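Local coordinates for protein Nadp(h)-dependent ketose reductase (Bemisia argentifolii, PDB 1E3J) that probably reduces fructose to sorbitol with NADPH, as a zinc-dependent ketose reductase of the medium-chain alcohol dehydrogenase family, at residues F194-R200 / A213-V219; V207-C211 / K316-T320; I258-R262 / A286-D290. One frame throughout, in Å; residues are numbered along the deposited sequence.

Interaction 1: F194-R200 / A213-V219; sequences FVVCTAR and ADVTLVV. With PO4 (phosphate ion), chain D.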
ATOM      1  N   PHE A 194      20.704  -6.012   2.343  1.00 35.94           N
ATOM      2  CA  PHE A 194      22.114  -5.927   2.708  1.00 36.42           C
ATOM      3  C   PHE A 194      21.956  -5.682   4.214  1.00 36.95           C
ATOM      4  O   PHE A 194      21.205  -4.779   4.611  1.00 37.06           O
ATOM      5  CB  PHE A 194      22.764  -4.718   2.067  1.00 35.87           C
ATOM      6  CG  PHE A 194      24.196  -4.512   2.485  1.00 39.54           C
ATOM      7  CD1 PHE A 194      24.498  -3.770   3.630  1.00 38.97           C
ATOM      8  CD2 PHE A 194      25.251  -5.035   1.705  1.00 39.66           C
ATOM      9  CE1 PHE A 194      25.845  -3.538   4.005  1.00 41.49           C
ATOM     10  CE2 PHE A 194      26.582  -4.818   2.051  1.00 40.44           C
ATOM     11  CZ  PHE A 194      26.889  -4.065   3.208  1.00 41.63           C
ATOM     12  N   VAL A 195      22.642  -6.468   5.041  1.00 36.04           N
ATOM     13  CA  VAL A 195      22.514  -6.354   6.478  1.00 34.74           C
ATOM     14  C   VAL A 195      23.782  -6.016   7.286  1.00 38.23           C
ATOM     15  O   VAL A 195      24.853  -6.590   7.073  1.00 37.96           O
ATOM     16  CB  VAL A 195      21.957  -7.666   7.045  1.00 34.58           C
ATOM     17  CG1 VAL A 195      21.820  -7.538   8.539  1.00 33.96           C
ATOM     18  CG2 VAL A 195      20.568  -7.999   6.403  1.00 33.79           C
ATOM     19  N   VAL A 196      23.630  -5.096   8.232  1.00 38.21           N
ATOM     20  CA  VAL A 196      24.697  -4.717   9.128  1.00 39.72           C
ATOM     21  C   VAL A 196      24.155  -5.108  10.496  1.00 40.67           C
ATOM     22  O   VAL A 196      23.013  -4.817  10.816  1.00 40.23           O
ATOM     23  CB  VAL A 196      24.949  -3.200   9.153  1.00 40.51           C
ATOM     24  CG1 VAL A 196      25.935  -2.863  10.256  1.00 39.46           C
ATOM     25  CG2 VAL A 196      25.514  -2.750   7.866  1.00 42.04           C
ATOM     26  N   CYS A 197      24.980  -5.760  11.294  1.00 40.19           N
ATOM     27  CA  CYS A 197      24.571  -6.189  12.597  1.00 42.89           C
ATOM     28  C   CYS A 197      25.530  -5.657  13.634  1.00 45.31           C
ATOM     29  O   CYS A 197      26.737  -5.826  13.519  1.00 47.92           O
ATOM     30  CB  CYS A 197      24.532  -7.696  12.668  1.00 41.02           C
ATOM     31  SG  CYS A 197      23.863  -8.223  14.246  1.00 42.90           S
ATOM     32  N   THR A 198      24.963  -5.043  14.656  1.00 46.60           N
ATOM     33  CA  THR A 198      25.687  -4.397  15.757  1.00 48.98           C
ATOM     34  C   THR A 198      25.372  -5.070  17.082  1.00 48.91           C
ATOM     35  O   THR A 198      24.214  -5.333  17.353  1.00 49.23           O
ATOM     36  CB  THR A 198      25.198  -2.943  15.858  1.00 49.71           C
ATOM     37  OG1 THR A 198      26.094  -2.091  15.142  1.00 55.31           O
ATOM     38  CG2 THR A 198      25.033  -2.513  17.274  1.00 50.91           C
ATOM     39  N   ALA A 199      26.375  -5.309  17.918  1.00 50.06           N
ATOM     40  CA  ALA A 199      26.146  -5.935  19.222  1.00 51.70           C
ATOM     41  C   ALA A 199      27.326  -5.817  20.204  1.00 54.81           C
ATOM     42  O   ALA A 199      28.442  -5.448  19.822  1.00 54.69           O
ATOM     43  CB  ALA A 199      25.794  -7.375  19.029  1.00 51.96           C
ATOM     44  N   ARG A 200      27.077  -6.140  21.472  1.00 57.67           N
ATOM     45  CA  ARG A 200      28.115  -6.053  22.501  1.00 61.29           C
ATOM     46  C   ARG A 200      29.099  -7.208  22.458  1.00 62.31           C
ATOM     47  O   ARG A 200      30.302  -7.007  22.588  1.00 63.17           O
ATOM     48  CB  ARG A 200      27.491  -6.001  23.905  1.00 62.60           C
ATOM     49  CG  ARG A 200      26.731  -4.734  24.194  1.00 65.54           C
ATOM     50  CD  ARG A 200      25.965  -4.815  25.499  1.00 67.18           C
ATOM     51  NE  ARG A 200      25.144  -6.019  25.592  1.00 70.37           N
ATOM     52  CZ  ARG A 200      23.975  -6.084  26.232  1.00 70.72           C
ATOM     53  NH1 ARG A 200      23.485  -5.002  26.828  1.00 71.27           N
ATOM     54  NH2 ARG A 200      23.302  -7.234  26.299  1.00 68.85           N
ATOM     55  N   ALA A 213      25.029 -11.820   7.925  1.00 38.34           N
ATOM     56  CA  ALA A 213      25.240 -10.383   8.050  1.00 40.07           C
ATOM     57  C   ALA A 213      26.449  -9.979   7.152  1.00 42.64           C
ATOM     58  O   ALA A 213      27.481 -10.650   7.149  1.00 41.02           O
ATOM     59  CB  ALA A 213      25.505 -10.036   9.504  1.00 36.26           C
ATOM     60  N   ASP A 214      26.313  -8.903   6.381  1.00 43.92           N
ATOM     61  CA  ASP A 214      27.385  -8.454   5.495  1.00 44.52           C
ATOM     62  C   ASP A 214      28.457  -7.678   6.251  1.00 46.95           C
ATOM     63  O   ASP A 214      29.628  -7.674   5.862  1.00 47.36           O
ATOM     64  CB  ASP A 214      26.807  -7.580   4.393  1.00 43.75           C
ATOM     65  CG  ASP A 214      25.790  -8.308   3.579  1.00 45.15           C
ATOM     66  OD1 ASP A 214      26.193  -9.007   2.626  1.00 48.36           O
ATOM     67  OD2 ASP A 214      24.584  -8.222   3.905  1.00 44.21           O
ATOM     68  N   VAL A 215      28.056  -6.997   7.319  1.00 45.88           N
ATOM     69  CA  VAL A 215      28.998  -6.255   8.120  1.00 44.38           C
ATOM     70  C   VAL A 215      28.593  -6.446   9.577  1.00 46.56           C
ATOM     71  O   VAL A 215      27.396  -6.452   9.875  1.00 46.43           O
ATOM     72  CB  VAL A 215      28.916  -4.753   7.835  1.00 46.58           C
ATOM     73  CG1 VAL A 215      29.987  -4.036   8.644  1.00 44.32           C
ATOM     74  CG2 VAL A 215      29.044  -4.461   6.346  1.00 43.36           C
ATOM     75  N   THR A 216      29.564  -6.623  10.474  1.00 46.21           N
ATOM     76  CA  THR A 216      29.290  -6.743  11.904  1.00 48.08           C
ATOM     77  C   THR A 216      30.168  -5.722  12.650  1.00 48.39           C
ATOM     78  O   THR A 216      31.260  -5.410  12.209  1.00 48.88           O
ATOM     79  CB  THR A 216      29.622  -8.135  12.456  1.00 48.61           C
ATOM     80  OG1 THR A 216      31.014  -8.396  12.261  1.00 52.23           O
ATOM     81  CG2 THR A 216      28.810  -9.205  11.749  1.00 51.18           C
ATOM     82  N   LEU A 217      29.693  -5.205  13.774  1.00 47.42           N
ATOM     83  CA  LEU A 217      30.467  -4.232  14.533  1.00 48.21           C
ATOM     84  C   LEU A 217      30.251  -4.418  16.014  1.00 48.40           C
ATOM     85  O   LEU A 217      29.110  -4.594  16.458  1.00 47.11           O
ATOM     86  CB  LEU A 217      30.034  -2.825  14.182  1.00 48.46           C
ATOM     87  CG  LEU A 217      30.221  -2.442  12.731  1.00 50.00           C
ATOM     88  CD1 LEU A 217      29.327  -1.275  12.409  1.00 48.64           C
ATOM     89  CD2 LEU A 217      31.691  -2.121  12.482  1.00 49.79           C
ATOM     90  N   VAL A 218      31.339  -4.402  16.779  1.00 48.49           N
ATOM     91  CA  VAL A 218      31.214  -4.520  18.219  1.00 47.78           C
ATOM     92  C   VAL A 218      30.819  -3.116  18.656  1.00 47.82           C
ATOM     93  O   VAL A 218      31.510  -2.148  18.360  1.00 48.88           O
ATOM     94  CB  VAL A 218      32.525  -4.951  18.882  1.00 48.56           C
ATOM     95  CG1 VAL A 218      32.336  -5.076  20.394  1.00 46.91           C
ATOM     96  CG2 VAL A 218      32.948  -6.298  18.327  1.00 48.41           C
ATOM     97  N   VAL A 219      29.674  -3.007  19.325  1.00 47.97           N
ATOM     98  CA  VAL A 219      29.166  -1.722  19.766  1.00 47.76           C
ATOM     99  C   VAL A 219      28.525  -1.860  21.133  1.00 49.23           C
ATOM    100  O   VAL A 219      27.736  -2.766  21.367  1.00 50.84           O
ATOM    101  CB  VAL A 219      28.117  -1.217  18.756  1.00 49.01           C
ATOM    102  CG1 VAL A 219      27.387   0.004  19.283  1.00 48.27           C
ATOM    103  CG2 VAL A 219      28.804  -0.912  17.443  1.00 48.61           C
TER
HETATM  104  P   PO4 D 903      24.275  -8.173  22.487  1.00 71.46           P
HETATM  105  O1  PO4 D 903      23.858  -8.455  23.882  1.00 72.82           O
HETATM  106  O2  PO4 D 903      25.697  -8.560  22.303  1.00 72.11           O
HETATM  107  O3  PO4 D 903      23.436  -8.957  21.551  1.00 71.50           O
HETATM  108  O4  PO4 D 903      24.112  -6.714  22.214  1.00 71.62           O
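Two amide donors from 213-219 share the carbonyl oxygen of Val-195: Asp-214 N at 2.8 Å from Val-195 O, and Val-215 N, which lies in the carbonyl plane. This fork opens the parallel pairing of strands 194-199 and 215-218, the second and third strands of the Rossmann-type nucleotide-binding domain, joined through helix 202-210 in a beta-alpha-beta crossover. Asp-214 also returns a bond through its side chain. Its CG stands anti to its own carbonyl carbon (chi1 -59°), which brings OD2 to 2.9 Å from Val-195 N in a nearly straight bond (171° at the hydrogen) made on the anti side of the carboxylate. Lys-189 forms a salt bridge with the same OD2 and would be expected to favour its charged form. The carboxylate lies almost parallel to the Phe-194 ring, and Asp-214 CB makes a CH-pi contact over the ring face, 3.9 Å from its centroid.

Further along, Cys-197 and Ala-199 each give their N-H to 213-219 and accept one back, Ala-199 O from Val-219 just past the strand. On one face of the sheet Val-196 and Val-215 lie side by side, and Thr-198 CG2 packs 3.7 Å from Val-219 CB beneath helix 226-236. Thr-198 OG1, in the same layer, is buried without a polar partner in the model.

Past the strand end a phosphate ion, probably from the crystallisation liquor, is bound by Arg-200, Ala-177, Ser-201 and Arg-204, a position consistent with recognition of the 2'-phosphate of NADP(H). The straightest bond from Arg-200 is made by its backbone, N to phosphate O4 at 3.1 Å. Its side chain bends at chi3 (-51°) and curls back, so that NH2 reaches phosphate O1 at 2.8 Å in a weak, bent bond.

Interaction 2: V207-C211 / K316-T320; sequences VAKNC and KQLVT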
ATOM      1  N   VAL A 207      28.112 -15.437  15.119  1.00 45.45           N
ATOM      2  CA  VAL A 207      26.955 -16.174  14.606  1.00 44.59           C
ATOM      3  C   VAL A 207      26.219 -15.274  13.582  1.00 42.69           C
ATOM      4  O   VAL A 207      25.831 -15.729  12.510  1.00 42.34           O
ATOM      5  CB  VAL A 207      25.975 -16.555  15.719  1.00 44.66           C
ATOM      6  CG1 VAL A 207      24.926 -17.485  15.152  1.00 44.33           C
ATOM      7  CG2 VAL A 207      26.730 -17.257  16.867  1.00 47.01           C
ATOM      8  N   ALA A 208      26.073 -13.993  13.903  1.00 41.15           N
ATOM      9  CA  ALA A 208      25.405 -13.057  13.009  1.00 42.84           C
ATOM     10  C   ALA A 208      26.028 -13.137  11.613  1.00 44.93           C
ATOM     11  O   ALA A 208      25.319 -13.151  10.580  1.00 45.52           O
ATOM     12  CB  ALA A 208      25.527 -11.687  13.550  1.00 39.69           C
ATOM     13  N   LYS A 209      27.356 -13.217  11.576  1.00 44.60           N
ATOM     14  CA  LYS A 209      28.044 -13.319  10.300  1.00 45.96           C
ATOM     15  C   LYS A 209      27.717 -14.650   9.627  1.00 46.18           C
ATOM     16  O   LYS A 209      27.470 -14.714   8.423  1.00 46.67           O
ATOM     17  CB  LYS A 209      29.555 -13.189  10.478  1.00 45.68           C
ATOM     18  CG  LYS A 209      30.267 -13.052   9.156  1.00 47.42           C
ATOM     19  N   ASN A 210      27.713 -15.725  10.394  1.00 46.28           N
ATOM     20  CA  ASN A 210      27.385 -16.981   9.758  1.00 48.82           C
ATOM     21  C   ASN A 210      25.921 -16.933   9.302  1.00 47.19           C
ATOM     22  O   ASN A 210      25.536 -17.666   8.390  1.00 46.45           O
ATOM     23  CB  ASN A 210      27.575 -18.170  10.699  1.00 50.65           C
ATOM     24  CG  ASN A 210      27.637 -19.462   9.931  1.00 56.24           C
ATOM     25  OD1 ASN A 210      28.524 -19.622   9.082  1.00 58.20           O
ATOM     26  ND2 ASN A 210      26.690 -20.386  10.184  1.00 55.26           N
ATOM     27  N   CYS A 211      25.113 -16.095   9.961  1.00 44.48           N
ATOM     28  CA  CYS A 211      23.710 -15.946   9.582  1.00 43.25           C
ATOM     29  C   CYS A 211      23.620 -15.173   8.268  1.00 42.59           C
ATOM     30  O   CYS A 211      22.561 -15.108   7.638  1.00 43.33           O
ATOM     31  CB  CYS A 211      22.934 -15.213  10.665  1.00 42.83           C
ATOM     32  SG  CYS A 211      22.486 -16.274  12.055  1.00 45.19           S
ATOM     33  N   LYS A 316      18.836 -23.885  12.750  1.00 43.78           N
ATOM     34  CA  LYS A 316      19.327 -24.895  13.681  1.00 47.84           C
ATOM     35  C   LYS A 316      20.595 -24.428  14.406  1.00 48.12           C
ATOM     36  O   LYS A 316      20.790 -24.741  15.585  1.00 47.93           O
ATOM     37  CB  LYS A 316      19.562 -26.242  12.950  1.00 50.78           C
ATOM     38  CG  LYS A 316      20.764 -26.276  11.975  1.00 56.65           C
ATOM     39  CD  LYS A 316      20.616 -27.363  10.864  1.00 60.79           C
ATOM     40  CE  LYS A 316      20.331 -28.774  11.433  1.00 63.51           C
ATOM     41  NZ  LYS A 316      20.042 -29.826  10.384  1.00 64.12           N
ATOM     42  N   GLN A 317      21.434 -23.651  13.730  1.00 46.97           N
ATOM     43  CA  GLN A 317      22.660 -23.162  14.360  1.00 48.26           C
ATOM     44  C   GLN A 317      22.344 -22.262  15.546  1.00 48.54           C
ATOM     45  O   GLN A 317      23.252 -21.826  16.238  1.00 49.51           O
ATOM     46  CB  GLN A 317      23.491 -22.343  13.374  1.00 49.82           C
ATOM     47  CG  GLN A 317      22.892 -20.949  13.071  1.00 50.58           C
ATOM     48  CD  GLN A 317      23.554 -20.311  11.868  1.00 54.64           C
ATOM     49  OE1 GLN A 317      24.752 -20.025  11.900  1.00 55.98           O
ATOM     50  NE2 GLN A 317      22.784 -20.102  10.781  1.00 54.74           N
ATOM     51  N   LEU A 318      21.070 -21.963  15.773  1.00 47.83           N
ATOM     52  CA  LEU A 318      20.685 -21.067  16.864  1.00 47.36           C
ATOM     53  C   LEU A 318      20.581 -21.792  18.192  1.00 46.13           C
ATOM     54  O   LEU A 318      20.624 -21.185  19.256  1.00 44.85           O
ATOM     55  CB  LEU A 318      19.332 -20.403  16.559  1.00 47.45           C
ATOM     56  CG  LEU A 318      19.234 -19.003  15.935  1.00 50.65           C
ATOM     57  CD1 LEU A 318      20.499 -18.629  15.206  1.00 46.92           C
ATOM     58  CD2 LEU A 318      18.013 -18.972  14.998  1.00 51.21           C
ATOM     59  N   VAL A 319      20.399 -23.092  18.140  1.00 45.52           N
ATOM     60  CA  VAL A 319      20.282 -23.831  19.387  1.00 46.96           C
ATOM     61  C   VAL A 319      21.675 -23.994  20.041  1.00 48.61           C
ATOM     62  O   VAL A 319      22.521 -24.684  19.496  1.00 46.77           O
ATOM     63  CB  VAL A 319      19.684 -25.201  19.097  1.00 47.41           C
ATOM     64  CG1 VAL A 319      19.562 -26.033  20.390  1.00 44.97           C
ATOM     65  CG2 VAL A 319      18.337 -25.003  18.422  1.00 47.43           C
ATOM     66  N   THR A 320      21.928 -23.330  21.172  1.00 49.05           N
ATOM     67  CA  THR A 320      23.222 -23.486  21.840  1.00 49.99           C
ATOM     68  C   THR A 320      23.124 -24.574  22.913  1.00 52.68           C
ATOM     69  O   THR A 320      24.086 -25.304  23.159  1.00 54.32           O
ATOM     70  CB  THR A 320      23.717 -22.173  22.510  1.00 47.59           C
ATOM     71  OG1 THR A 320      22.646 -21.548  23.217  1.00 45.28           O
ATOM     72  CG2 THR A 320      24.278 -21.208  21.466  1.00 47.01           C
TER
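The C-terminal end of helix 202-210, the connecting helix of a Rossmann beta-alpha-beta unit, meets the short 3-10 turn 316-318 through one long side chain, that of Gln-317. Its amide oxygen reaches Asn-210, where ND2 gives a hydrogen bond to Gln-317 OE1 at 2.6 Å, with an angle of 173° at the hydrogen. The acceptor lies almost exactly in the amide plane of Asn-210, whereas the donor is tilted well out of the Gln-317 carbonyl plane; the two amide planes stand 75° apart. Gln-317 leaves its backbone with CG wedged between N and the carbonyl carbon (chi1 73°) and then runs extended, which carries the amide across to the helix.

The other end of that amide is held within its own part of the chain: NE2 is hydrogen-bonded to the backbone oxygen of Asn-314, fixing which way round the group sits. The turn leads straight into strand 319-324, which pairs in parallel with strand 344-348 in the mixed sheet that includes strands of the GroES-like catalytic domain. The contact therefore joins the nucleotide-binding domain to the segment leading into this sheet.

Beside this bond the remaining contacts are longer, van der Waals approaches, two of them against the Gln-317 amide. Val-207, one helical turn before Cys-211, sets CG1 4.1 Å from Gln-317 OE1, the two side chains running past each other in opposite directions. Cys-211 SG lies 4.0 Å from Gln-317 NE2 and 4.4 Å from Leu-318 CD1; behind it stand Val-185 and Leu-186 of helix 179-190.

Interaction 3: I258-R262 / A286-D290; sequences INITR and AREID
Both terminal nitrogens of Arg-287 converge on a single backbone oxygen, that of Thr-261, in an end-on grip. NH2 lies 3.0 Å from Thr-261 O. NH1 lies 3.2 Å from Thr-261 O, by a more bent bond. The oxygen sits at the guanidinium edge close to its plane, and NH2 approaches nearly along the C=O axis. A bend at chi3 (-65°) turns the head of the arginine toward the loop that follows helix 251-260. NH1 is also hydrogen-bonded to Thr-263 OG1, a second acceptor that helps fix the guanidinium.

These residues belong to the outer part of the Rossmann-type domain, where helix 251-260 gives way to the chain entering strand 266-269, and where helix 281-285 ends before strand 290-293, the outermost of the sheet within this chain. The second ending is a Schellman motif with Glu-288, at positive phi, as its C-prime residue. Just beyond it Ile-289 points toward 258-262: CD1 packs 3.7 Å from Thr-261 CG2 and also approaches two backbone oxygens, at 3.5 Å from Thr-261 O and 3.2 Å from Arg-262 O. Thr-261 OG1 is engaged elsewhere, with Gly-257 O and Thr-244 OG1. Glu-288 turns away from this packing, and its OE2 is hydrogen-bonded to His-159 NE2 and Phe-295 N of the second subunit.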
ATOM      1  N   ILE A 258      17.127   5.912  15.708  1.00 38.00           N
ATOM      2  CA  ILE A 258      16.513   7.114  15.186  1.00 39.31           C
ATOM      3  C   ILE A 258      17.525   8.031  14.482  1.00 42.37           C
ATOM      4  O   ILE A 258      17.222   8.666  13.449  1.00 42.31           O
ATOM      5  CB  ILE A 258      15.902   7.918  16.333  1.00 40.56           C
ATOM      6  CG1 ILE A 258      14.747   7.127  16.943  1.00 42.62           C
ATOM      7  CG2 ILE A 258      15.447   9.313  15.835  1.00 43.05           C
ATOM      8  CD1 ILE A 258      14.135   7.776  18.154  1.00 45.48           C
ATOM      9  N   ASN A 259      18.732   8.124  15.033  1.00 41.54           N
ATOM     10  CA  ASN A 259      19.687   9.038  14.443  1.00 42.41           C
ATOM     11  C   ASN A 259      20.476   8.473  13.276  1.00 43.39           C
ATOM     12  O   ASN A 259      20.974   9.221  12.447  1.00 44.59           O
ATOM     13  CB  ASN A 259      20.616   9.581  15.535  1.00 41.84           C
ATOM     14  CG  ASN A 259      19.891  10.520  16.500  1.00 43.92           C
ATOM     15  OD1 ASN A 259      19.092  11.355  16.082  1.00 45.10           O
ATOM     16  ND2 ASN A 259      20.168  10.387  17.787  1.00 45.37           N
ATOM     17  N   ILE A 260      20.566   7.155  13.178  1.00 42.50           N
ATOM     18  CA  ILE A 260      21.318   6.563  12.088  1.00 42.75           C
ATOM     19  C   ILE A 260      20.420   6.156  10.910  1.00 42.34           C
ATOM     20  O   ILE A 260      20.907   5.940   9.785  1.00 41.75           O
ATOM     21  CB  ILE A 260      22.042   5.325  12.576  1.00 44.79           C
ATOM     22  CG1 ILE A 260      22.936   4.755  11.479  1.00 47.85           C
ATOM     23  CG2 ILE A 260      21.017   4.290  12.987  1.00 46.20           C
ATOM     24  CD1 ILE A 260      24.143   5.589  11.134  1.00 50.73           C
ATOM     25  N   THR A 261      19.113   6.056  11.144  1.00 40.26           N
ATOM     26  CA  THR A 261      18.214   5.640  10.061  1.00 38.07           C
ATOM     27  C   THR A 261      18.084   6.671   8.945  1.00 37.59           C
ATOM     28  O   THR A 261      17.997   7.868   9.212  1.00 36.33           O
ATOM     29  CB  THR A 261      16.803   5.299  10.592  1.00 37.90           C
ATOM     30  OG1 THR A 261      16.893   4.203  11.514  1.00 36.75           O
ATOM     31  CG2 THR A 261      15.891   4.890   9.431  1.00 37.68           C
ATOM     32  N   ARG A 262      18.095   6.201   7.697  1.00 34.02           N
ATOM     33  CA  ARG A 262      17.949   7.088   6.557  1.00 36.13           C
ATOM     34  C   ARG A 262      16.600   7.828   6.529  1.00 35.58           C
ATOM     35  O   ARG A 262      15.565   7.286   6.910  1.00 35.94           O
ATOM     36  CB  ARG A 262      18.085   6.298   5.246  1.00 38.18           C
ATOM     37  CG  ARG A 262      18.111   7.164   3.981  1.00 41.13           C
ATOM     38  CD  ARG A 262      17.967   6.302   2.690  1.00 45.54           C
ATOM     39  NE  ARG A 262      18.957   5.223   2.641  1.00 46.94           N
ATOM     40  CZ  ARG A 262      18.877   4.129   1.871  1.00 49.28           C
ATOM     41  NH1 ARG A 262      17.828   3.930   1.060  1.00 48.16           N
ATOM     42  NH2 ARG A 262      19.872   3.233   1.892  1.00 46.06           N
ATOM     43  N   ALA A 286      11.723  15.390  11.969  1.00 57.61           N
ATOM     44  CA  ALA A 286      12.474  16.247  11.057  1.00 56.37           C
ATOM     45  C   ALA A 286      12.919  15.536   9.768  1.00 54.93           C
ATOM     46  O   ALA A 286      13.273  16.201   8.803  1.00 56.03           O
ATOM     47  CB  ALA A 286      13.699  16.838  11.783  1.00 56.48           C
ATOM     48  N   ARG A 287      12.890  14.198   9.744  1.00 52.52           N
ATOM     49  CA  ARG A 287      13.295  13.435   8.556  1.00 47.58           C
ATOM     50  C   ARG A 287      12.285  12.307   8.206  1.00 44.64           C
ATOM     51  O   ARG A 287      12.594  11.338   7.503  1.00 43.16           O
ATOM     52  CB  ARG A 287      14.716  12.892   8.792  1.00 47.19           C
ATOM     53  CG  ARG A 287      15.688  14.038   9.216  1.00 51.37           C
ATOM     54  CD  ARG A 287      17.181  13.692   9.187  1.00 50.03           C
ATOM     55  NE  ARG A 287      17.543  12.663  10.163  1.00 52.64           N
ATOM     56  CZ  ARG A 287      17.754  11.387   9.837  1.00 53.03           C
ATOM     57  NH1 ARG A 287      17.643  11.014   8.562  1.00 50.78           N
ATOM     58  NH2 ARG A 287      18.059  10.490  10.767  1.00 50.26           N
ATOM     59  N   GLU A 288      11.066  12.465   8.689  1.00 40.21           N
ATOM     60  CA  GLU A 288      10.014  11.494   8.478  1.00 38.84           C
ATOM     61  C   GLU A 288      10.447  10.057   8.669  1.00 38.15           C
ATOM     62  O   GLU A 288      10.219   9.224   7.790  1.00 39.39           O
ATOM     63  CB  GLU A 288       9.333  11.628   7.088  1.00 37.09           C
ATOM     64  CG  GLU A 288       8.352  12.772   6.989  1.00 41.08           C
ATOM     65  CD  GLU A 288       7.368  12.653   5.809  1.00 43.26           C
ATOM     66  OE1 GLU A 288       7.458  11.670   5.029  1.00 43.32           O
ATOM     67  OE2 GLU A 288       6.495  13.552   5.668  1.00 40.47           O
ATOM     68  N   ILE A 289      11.091   9.759   9.788  1.00 37.40           N
ATOM     69  CA  ILE A 289      11.455   8.375  10.092  1.00 36.90           C
ATOM     70  C   ILE A 289      10.165   7.845  10.737  1.00 38.22           C
ATOM     71  O   ILE A 289       9.597   8.508  11.611  1.00 39.96           O
ATOM     72  CB  ILE A 289      12.518   8.267  11.211  1.00 39.75           C
ATOM     73  CG1 ILE A 289      13.807   9.017  10.831  1.00 42.52           C
ATOM     74  CG2 ILE A 289      12.785   6.791  11.545  1.00 37.09           C
ATOM     75  CD1 ILE A 289      14.610   8.395   9.733  1.00 40.83           C
ATOM     76  N   ASP A 290       9.688   6.691  10.310  1.00 33.92           N
ATOM     77  CA  ASP A 290       8.535   6.113  10.932  1.00 34.13           C
ATOM     78  C   ASP A 290       9.035   5.118  11.985  1.00 34.99           C
ATOM     79  O   ASP A 290      10.080   4.491  11.809  1.00 34.66           O
ATOM     80  CB  ASP A 290       7.677   5.368   9.915  1.00 35.64           C
ATOM     81  CG  ASP A 290       6.992   6.312   8.899  1.00 39.95           C
ATOM     82  OD1 ASP A 290       6.846   7.536   9.160  1.00 43.13           O
ATOM     83  OD2 ASP A 290       6.589   5.816   7.825  1.00 42.74           O
TER

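How the interactions relate
Interactions 1 and 2 share the unit built round helix 202-210: interaction 1 pairs the strands before and after it, while interaction 2 uses its C-terminal end. They touch directly, with Cys-197 SG packed on Ala-208 CB and a probable hydrogen bond from Ala-213 N to Ala-208 O. Interaction 3 is at the other end of the same sheet as counted within one chain, about 17 Å from interaction 2 between nearest atoms, beside the second subunit. All three are partly buried. Main-chain bonding dominates within the sheet in interaction 1, a side-chain amide pair links the helix to the turn leading into the other sheet in interaction 2, and an arginine clasps a loop carbonyl in interaction 3.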